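Long-range contacts in erythrocyte membrane protein 1 (Plasmodium falciparum, PDB 2YK0), which probably binds receptors on the host cell surface, this piece being the N-terminal NTS-DBL1-alpha and CIDR-gamma double domain of a PfEMP1 adhesin linked to rosetting: residues A[513-518]-A[580-585]; A[543-548]-A[566-571]; A[70-75]-A[83-88]. The protein carries 8 engineered substitutions. One frame throughout, in Å; residues are numbered along the deposited sequence.

Contact 1: residues A[513-518]-A[580-585]; sequences FDVDMI and ERWLKD
Asp585 turns its carboxylate to the backbone of Ile518 and the side chain of Met517, and the densest packing of the contact gathers round this group. Its OD1 accepts the backbone N-H of Ile518 through the syn lone pair, with OD1 and Ile518 N 3.0 Å apart and the bond nearly straight at 167°. Apolar atoms close in beside it: Ile518 CD1 lies 3.6 Å from OD1, while the chain of Met517, bent at chi2 and chi3, doubles back to bring CE within 3.5 Å of Asp585 CG. With CG anti to the backbone N (chi1 -156°), the carboxylate is carried toward the strand. One helical turn before Asp585, the edge of the Trp582 indole meets Val515 CG1, 3.7 Å from CD1. That indole is steadied by helix 611-636, where Glu628 takes its N-H and Trp629 stacks on it. The looser side is that of Asp516, partly exposed, whose carboxylate makes no contact with segment 580-585 and bonds to Asn544 on the next strand. The axes of segments 513-518 and 580-585 cross at 59°, 9.0 Å apart at closest approach: this is a helix laid against an outermost strand of an antiparallel sheet in the CIDR-gamma region.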
# COMPACT_ATOMS: atom_id res chain seq x y z
N PHE A 513 -9.02 -34.51 5.32
CA PHE A 513 -9.01 -33.53 6.41
C PHE A 513 -9.26 -32.13 5.89
O PHE A 513 -8.95 -31.82 4.75
CB PHE A 513 -7.70 -33.58 7.21
CG PHE A 513 -6.43 -33.48 6.39
CD1 PHE A 513 -5.91 -32.24 6.04
CD2 PHE A 513 -5.77 -34.62 5.96
CE1 PHE A 513 -4.77 -32.14 5.24
CE2 PHE A 513 -4.63 -34.52 5.16
CZ PHE A 513 -4.13 -33.28 4.82
N ASP A 514 -9.83 -31.29 6.74
CA ASP A 514 -10.16 -29.90 6.46
C ASP A 514 -9.17 -28.97 7.18
O ASP A 514 -8.74 -29.26 8.29
CB ASP A 514 -11.62 -29.62 6.86
CG ASP A 514 -11.87 -29.44 8.36
OD1 ASP A 514 -11.63 -30.40 9.13
OD2 ASP A 514 -12.31 -28.35 8.75
N VAL A 515 -8.76 -27.90 6.52
CA VAL A 515 -7.78 -26.99 7.11
C VAL A 515 -8.28 -25.58 7.10
O VAL A 515 -8.89 -25.13 6.13
CB VAL A 515 -6.30 -27.10 6.63
CG1 VAL A 515 -5.67 -28.43 7.03
CG2 VAL A 515 -6.16 -26.87 5.13
N ASP A 516 -8.01 -24.89 8.21
CA ASP A 516 -8.41 -23.52 8.44
C ASP A 516 -7.31 -22.52 8.09
O ASP A 516 -6.55 -22.04 8.96
CB ASP A 516 -8.98 -23.38 9.86
CG ASP A 516 -10.47 -23.11 9.91
OD1 ASP A 516 -11.19 -23.49 8.92
OD2 ASP A 516 -10.93 -22.48 10.91
N MET A 517 -7.23 -22.23 6.79
CA MET A 517 -6.27 -21.30 6.25
C MET A 517 -6.67 -19.84 6.46
O MET A 517 -7.85 -19.51 6.44
CB MET A 517 -5.99 -21.62 4.78
CG MET A 517 -4.50 -21.65 4.48
SD MET A 517 -3.67 -23.26 4.69
CE MET A 517 -4.01 -23.67 6.43
N ILE A 518 -5.68 -18.98 6.70
CA ILE A 518 -5.94 -17.56 6.93
C ILE A 518 -6.14 -16.85 5.57
O ILE A 518 -5.23 -16.84 4.74
CB ILE A 518 -4.89 -16.86 7.86
CG1 ILE A 518 -4.83 -17.51 9.24
CG2 ILE A 518 -5.20 -15.38 8.02
CD1 ILE A 518 -3.48 -17.50 9.85
N GLU A 580 4.08 -27.52 4.44
CA GLU A 580 4.75 -26.25 4.55
C GLU A 580 3.80 -25.08 4.55
O GLU A 580 4.05 -24.10 5.25
CB GLU A 580 5.81 -26.13 3.46
CG GLU A 580 6.91 -27.18 3.61
CD GLU A 580 8.15 -27.08 2.75
OE1 GLU A 580 8.06 -26.64 1.58
OE2 GLU A 580 9.21 -27.55 3.23
N ARG A 581 2.68 -25.19 3.81
CA ARG A 581 1.63 -24.16 3.79
C ARG A 581 1.03 -24.10 5.17
O ARG A 581 0.93 -23.02 5.74
CB ARG A 581 0.53 -24.48 2.77
CG ARG A 581 0.84 -24.02 1.37
CD ARG A 581 -0.45 -23.92 0.59
NE ARG A 581 -0.21 -24.02 -0.85
CZ ARG A 581 -1.17 -24.11 -1.76
NH1 ARG A 581 -2.44 -24.12 -1.40
NH2 ARG A 581 -0.86 -24.17 -3.05
N TRP A 582 0.67 -25.26 5.72
CA TRP A 582 0.09 -25.43 7.04
C TRP A 582 1.02 -24.86 8.13
O TRP A 582 0.58 -24.17 9.05
CB TRP A 582 -0.20 -26.92 7.28
CG TRP A 582 -1.11 -27.15 8.45
CD1 TRP A 582 -2.47 -27.20 8.41
CD2 TRP A 582 -0.73 -27.29 9.82
NE1 TRP A 582 -2.97 -27.35 9.69
CE2 TRP A 582 -1.92 -27.41 10.57
CE3 TRP A 582 0.50 -27.32 10.50
CZ2 TRP A 582 -1.91 -27.57 11.97
CZ3 TRP A 582 0.50 -27.46 11.88
CH2 TRP A 582 -0.69 -27.57 12.60
N LEU A 583 2.31 -25.15 8.00
CA LEU A 583 3.38 -24.76 8.90
C LEU A 583 3.59 -23.24 8.92
O LEU A 583 3.82 -22.66 9.99
CB LEU A 583 4.64 -25.49 8.48
CG LEU A 583 4.70 -26.97 8.83
CD1 LEU A 583 5.76 -27.63 8.02
CD2 LEU A 583 4.95 -27.18 10.32
N LYS A 584 3.46 -22.61 7.74
CA LYS A 584 3.56 -21.17 7.57
C LYS A 584 2.38 -20.52 8.32
O LYS A 584 2.58 -19.64 9.18
CB LYS A 584 3.51 -20.83 6.05
CG LYS A 584 3.86 -19.40 5.62
CD LYS A 584 4.87 -18.63 6.52
CE LYS A 584 4.29 -17.31 7.02
NZ LYS A 584 4.16 -16.29 5.93
N ASP A 585 1.17 -21.05 8.04
CA ASP A 585 -0.12 -20.67 8.60
C ASP A 585 -0.13 -20.83 10.11
O ASP A 585 -0.55 -19.91 10.79
CB ASP A 585 -1.27 -21.47 7.92
CG ASP A 585 -2.65 -20.81 7.98
OD1 ASP A 585 -2.89 -19.85 7.20
OD2 ASP A 585 -3.52 -21.31 8.73

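Contact 2: residues A[543-548]-A[566-571]; sequences RNQEWT and VIDIDK
Arg543 grips Asp568 side-on, with NE and NH2 each taking one carboxylate oxygen in a bidentate salt bridge. NH2 lies 2.6 Å from OD2 and NE 3.2 Å from OD1, and both oxygens accept through their syn lone pairs. The guanidinium and carboxylate planes are only 8° apart, so the two flat groups meet edge to edge and the paired bonds fix their rotation. Ile567 comes from another direction: its CD1 rests over one face of the guanidinium, 3.3 Å from NE of Arg543. The arginine reaches this place with CG anti to its own backbone N (chi1 167°) and a bend at chi2, which turns the group across the aspartate. The bridge joins strand 542-552, an inner strand of the four-stranded antiparallel sheet, to the irregular loop that runs from strand 555-560 to the short edge strand 572-574. No backbone bonds link the two segments; Gln545 and Asp568 have CA atoms 9.1 Å apart, and the gap is spanned mainly by side chains. Farther along, Trp547 sends CZ3 to within 4.2 Å of Lys571 O. A second shell sets the partners in place. The N-H of Asn564 also bonds to Asp568 OD2, giving that buried oxygen two donors, and Phe532 O accepts weakly from Arg543 NH1. Val533 packs against Ile567, while Asp570 ties the loop outward to the backbone N of Thr472 and, by a further salt bridge, to Arg581 of helix 575-601.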
# COMPACT_ATOMS: atom_id res chain seq x y z
N ARG A 543 -10.36 -19.64 5.70
CA ARG A 543 -10.82 -20.42 4.56
C ARG A 543 -10.68 -21.90 4.85
O ARG A 543 -9.56 -22.40 5.01
CB ARG A 543 -10.15 -19.95 3.26
CG ARG A 543 -10.29 -20.85 2.03
CD ARG A 543 -11.68 -21.26 1.69
NE ARG A 543 -11.76 -21.75 0.32
CZ ARG A 543 -12.86 -22.21 -0.26
NH1 ARG A 543 -13.99 -22.30 0.44
NH2 ARG A 543 -12.85 -22.60 -1.53
N ASN A 544 -11.83 -22.59 4.98
CA ASN A 544 -11.85 -24.02 5.26
C ASN A 544 -11.64 -24.77 3.97
O ASN A 544 -12.43 -24.64 3.03
CB ASN A 544 -13.12 -24.43 5.95
CG ASN A 544 -12.99 -25.75 6.67
OD1 ASN A 544 -13.16 -26.81 6.07
ND2 ASN A 544 -12.67 -25.71 7.96
N GLN A 545 -10.54 -25.52 3.91
CA GLN A 545 -10.09 -26.29 2.77
C GLN A 545 -10.17 -27.77 3.07
O GLN A 545 -9.46 -28.28 3.93
CB GLN A 545 -8.64 -25.92 2.43
CG GLN A 545 -8.44 -24.56 1.79
CD GLN A 545 -6.96 -24.27 1.72
OE1 GLN A 545 -6.29 -24.04 2.73
NE2 GLN A 545 -6.41 -24.31 0.52
N GLU A 546 -11.05 -28.47 2.36
CA GLU A 546 -11.18 -29.91 2.49
C GLU A 546 -10.28 -30.55 1.45
O GLU A 546 -10.41 -30.30 0.24
CB GLU A 546 -12.63 -30.43 2.49
CG GLU A 546 -13.64 -29.64 1.67
CD GLU A 546 -15.08 -29.66 2.17
OE1 GLU A 546 -15.47 -30.63 2.86
OE2 GLU A 546 -15.82 -28.70 1.86
N TRP A 547 -9.30 -31.31 1.98
CA TRP A 547 -8.23 -31.99 1.27
C TRP A 547 -8.40 -33.46 1.32
O TRP A 547 -8.80 -34.01 2.37
CB TRP A 547 -6.90 -31.69 1.96
CG TRP A 547 -6.41 -30.30 1.75
CD1 TRP A 547 -6.37 -29.29 2.67
CD2 TRP A 547 -5.93 -29.75 0.52
NE1 TRP A 547 -5.92 -28.14 2.08
CE2 TRP A 547 -5.62 -28.39 0.76
CE3 TRP A 547 -5.71 -30.27 -0.76
CZ2 TRP A 547 -5.10 -27.57 -0.23
CZ3 TRP A 547 -5.22 -29.44 -1.75
CH2 TRP A 547 -4.91 -28.11 -1.49
N THR A 548 -8.00 -34.11 0.22
CA THR A 548 -7.90 -35.56 0.11
C THR A 548 -6.49 -35.89 -0.34
O THR A 548 -6.13 -35.68 -1.51
CB THR A 548 -9.02 -36.25 -0.68
OG1 THR A 548 -10.23 -35.49 -0.61
CG2 THR A 548 -9.27 -37.67 -0.17
N VAL A 566 -11.37 -18.77 -8.34
CA VAL A 566 -11.52 -17.38 -7.93
C VAL A 566 -10.76 -17.10 -6.63
O VAL A 566 -10.03 -16.11 -6.56
CB VAL A 566 -13.04 -17.05 -7.78
CG1 VAL A 566 -13.28 -15.68 -7.16
CG2 VAL A 566 -13.78 -17.18 -9.11
N ILE A 567 -10.92 -17.97 -5.61
CA ILE A 567 -10.31 -17.75 -4.30
C ILE A 567 -9.13 -18.64 -3.92
O ILE A 567 -8.29 -18.20 -3.13
CB ILE A 567 -11.38 -17.56 -3.18
CG1 ILE A 567 -11.85 -18.87 -2.56
CG2 ILE A 567 -12.58 -16.71 -3.62
CD1 ILE A 567 -11.84 -18.79 -1.13
N ASP A 568 -9.07 -19.88 -4.44
CA ASP A 568 -7.99 -20.85 -4.17
C ASP A 568 -7.06 -20.86 -5.37
O ASP A 568 -7.53 -20.79 -6.51
CB ASP A 568 -8.55 -22.26 -3.92
CG ASP A 568 -9.62 -22.35 -2.84
OD1 ASP A 568 -9.28 -22.10 -1.65
OD2 ASP A 568 -10.77 -22.72 -3.16
N ILE A 569 -5.75 -20.92 -5.13
CA ILE A 569 -4.73 -20.85 -6.19
C ILE A 569 -4.67 -22.09 -7.08
O ILE A 569 -4.80 -21.98 -8.31
CB ILE A 569 -3.32 -20.44 -5.67
CG1 ILE A 569 -3.34 -19.73 -4.29
CG2 ILE A 569 -2.57 -19.61 -6.71
CD1 ILE A 569 -3.17 -20.68 -3.06
N ASP A 570 -4.46 -23.27 -6.45
CA ASP A 570 -4.25 -24.56 -7.12
C ASP A 570 -5.22 -25.64 -6.66
O ASP A 570 -5.52 -25.74 -5.46
CB ASP A 570 -2.81 -25.05 -6.87
CG ASP A 570 -1.75 -23.95 -6.83
OD1 ASP A 570 -1.26 -23.56 -7.92
OD2 ASP A 570 -1.39 -23.50 -5.71
N LYS A 571 -5.67 -26.48 -7.61
CA LYS A 571 -6.58 -27.59 -7.33
C LYS A 571 -5.83 -28.79 -6.74
O LYS A 571 -6.33 -29.42 -5.81
CB LYS A 571 -7.36 -27.97 -8.60
CG LYS A 571 -8.48 -28.99 -8.40
CD LYS A 571 -9.52 -28.99 -9.55
CE LYS A 571 -9.00 -29.40 -10.93
NZ LYS A 571 -8.44 -28.25 -11.69

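Contact 3: residues A[70-75]-A[83-88]; sequences YVRNSD and HLFHTN
Arg72 runs alongside both Phe85 and His86 and is turned differently against each ring. Two conformers are deposited for this arginine, and the geometry here is that of one of them. Its chain bends at chi2 (-80°), which brings CD and NE beside the two aromatic residues. Against Phe85 the guanidinium is tilted, its plane 46° from that of the phenyl ring, and CZ stands 5.0 Å from the ring centroid in an off-centre cation-pi contact. At the root of that ring, Arg72 NE packs 3.6 Å from the methylene CB of Phe85. Against His86 the planes are almost perpendicular, at 87°: the imidazole points its NE2 edge at one guanidinium face, with NE2 and Arg72 NH1 4.2 Å apart, while CE1 packs 3.6 Å from Arg72 CD. In this conformer NH1 donates to the backbone O of Asn73 (3.3 Å), which would help orient the guanidinium. The same Asn73 O lies 3.3 Å from His86 CE1. Burial rises from Arg72 and Phe85, on the surface, to His86, which is buried against Phe60 and against Val166 of helix 157-176. No hydrogen bond crosses between 70-75 and 83-88. Between them the chain is tied down by the disulfide Cys79-Cys273, and the long irregular connection from helix 63-68 to helix 136-139 folds back on itself through an arginine-aromatic cation-pi contact, at the surface of the NTS-DBL1-alpha half of the double domain.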
# COMPACT_ATOMS: atom_id res chain seq x y z
N TYR A 70 21.75 41.27 8.06
CA TYR A 70 21.19 41.59 6.76
C TYR A 70 19.69 41.20 6.60
O TYR A 70 19.05 40.66 7.52
CB TYR A 70 22.08 40.96 5.67
CG TYR A 70 23.42 41.63 5.48
CD1 TYR A 70 24.47 41.42 6.38
CD2 TYR A 70 23.68 42.42 4.36
CE1 TYR A 70 25.71 42.04 6.21
CE2 TYR A 70 24.94 42.98 4.15
CZ TYR A 70 25.94 42.80 5.08
OH TYR A 70 27.17 43.37 4.86
N VAL A 71 19.13 41.57 5.44
CA VAL A 71 17.79 41.28 4.94
C VAL A 71 18.03 41.02 3.45
O VAL A 71 18.44 41.94 2.71
CB VAL A 71 16.74 42.40 5.19
CG1 VAL A 71 15.46 42.13 4.41
CG2 VAL A 71 16.44 42.58 6.67
N ARG A 72 17.86 39.77 3.04
CA ARG A 72 18.07 39.35 1.65
C ARG A 72 16.81 39.53 0.85
O ARG A 72 15.71 39.27 1.33
CB ARG A 72 18.57 37.89 1.52
CG ARG A 72 19.92 37.75 0.78
CD ARG A 72 19.80 37.82 -0.74
NE ARG A 72 20.99 37.30 -1.43
CZ ARG A 72 21.20 37.39 -2.75
NH1 ARG A 72 20.30 37.98 -3.53
NH2 ARG A 72 22.31 36.89 -3.29
N ASN A 73 16.98 39.95 -0.39
CA ASN A 73 15.88 40.17 -1.31
C ASN A 73 16.13 39.32 -2.52
O ASN A 73 17.27 38.92 -2.76
CB ASN A 73 15.81 41.66 -1.74
CG ASN A 73 15.69 42.63 -0.58
OD1 ASN A 73 14.66 42.69 0.12
ND2 ASN A 73 16.75 43.40 -0.35
N SER A 74 15.09 39.06 -3.29
CA SER A 74 15.27 38.35 -4.54
C SER A 74 15.39 39.41 -5.63
O SER A 74 15.25 40.61 -5.39
CB SER A 74 14.08 37.44 -4.82
OG SER A 74 14.21 36.80 -6.08
N ASP A 75 15.67 38.95 -6.84
CA ASP A 75 15.69 39.76 -8.04
C ASP A 75 14.34 39.43 -8.66
O ASP A 75 13.47 38.86 -7.97
CB ASP A 75 16.86 39.33 -8.97
CG ASP A 75 16.88 37.87 -9.40
OD1 ASP A 75 17.34 37.02 -8.59
OD2 ASP A 75 16.52 37.58 -10.57
N HIS A 83 18.07 28.95 -1.71
CA HIS A 83 17.72 28.56 -0.35
C HIS A 83 18.70 29.05 0.72
O HIS A 83 18.33 29.19 1.89
CB HIS A 83 17.51 27.04 -0.28
CG HIS A 83 18.78 26.26 -0.37
ND1 HIS A 83 19.45 26.09 -1.57
CD2 HIS A 83 19.47 25.61 0.61
CE1 HIS A 83 20.52 25.36 -1.29
NE2 HIS A 83 20.57 25.04 0.01
N LEU A 84 19.94 29.35 0.31
CA LEU A 84 20.96 29.82 1.24
C LEU A 84 20.71 31.27 1.62
O LEU A 84 21.28 31.78 2.59
CB LEU A 84 22.36 29.62 0.64
CG LEU A 84 22.74 28.15 0.39
CD1 LEU A 84 23.81 28.01 -0.66
CD2 LEU A 84 23.12 27.44 1.67
N PHE A 85 19.79 31.93 0.87
CA PHE A 85 19.47 33.34 1.07
C PHE A 85 17.96 33.70 0.96
O PHE A 85 17.57 34.84 1.24
CB PHE A 85 20.33 34.16 0.09
CG PHE A 85 21.83 34.07 0.23
CD1 PHE A 85 22.50 34.72 1.26
CD2 PHE A 85 22.60 33.40 -0.72
CE1 PHE A 85 23.89 34.67 1.37
CE2 PHE A 85 23.98 33.33 -0.60
CZ PHE A 85 24.62 33.96 0.46
N HIS A 86 17.12 32.78 0.53
CA HIS A 86 15.69 33.12 0.38
C HIS A 86 14.83 32.23 1.27
O HIS A 86 13.87 31.57 0.86
CB HIS A 86 15.29 33.19 -1.12
CG HIS A 86 16.26 33.98 -1.94
ND1 HIS A 86 16.69 35.24 -1.55
CD2 HIS A 86 16.91 33.63 -3.07
CE1 HIS A 86 17.56 35.62 -2.46
NE2 HIS A 86 17.72 34.69 -3.40
N THR A 87 15.21 32.27 2.53
CA THR A 87 14.68 31.45 3.58
C THR A 87 14.70 32.25 4.88
O THR A 87 15.46 33.23 5.02
CB THR A 87 15.56 30.20 3.62
OG1 THR A 87 14.80 29.05 3.32
CG2 THR A 87 16.38 30.06 4.89
N ASN A 88 13.87 31.81 5.83
CA ASN A 88 13.73 32.36 7.17
C ASN A 88 14.18 31.33 8.21
O ASN A 88 14.04 31.58 9.41
CB ASN A 88 12.27 32.75 7.42
CG ASN A 88 11.91 34.11 6.89
OD1 ASN A 88 12.64 35.09 7.11
ND2 ASN A 88 10.74 34.22 6.22

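Contacts 1 and 2 belong together: strands 511-518 and 542-552 are neighbours in one antiparallel sheet, probably joined by backbone hydrogen bonds from Arg543 N to Met517 O and from Val515 N to Gln545 O, and contact 2 is nested within the loop that contact 1 closes. Contact 1, partly buried, sets a helix on an edge strand through one backbone-to-carboxylate bond and apolar packing; contact 2 is buried and depends on a charged pair reaching from an inner strand to a loop. Contact 3 lies on the opposite side of the chain's centre, about 64 Å from contact 1 between centres. It is a surface contact between loops, without hydrogen bonds across it, held by an arginine against aromatic rings.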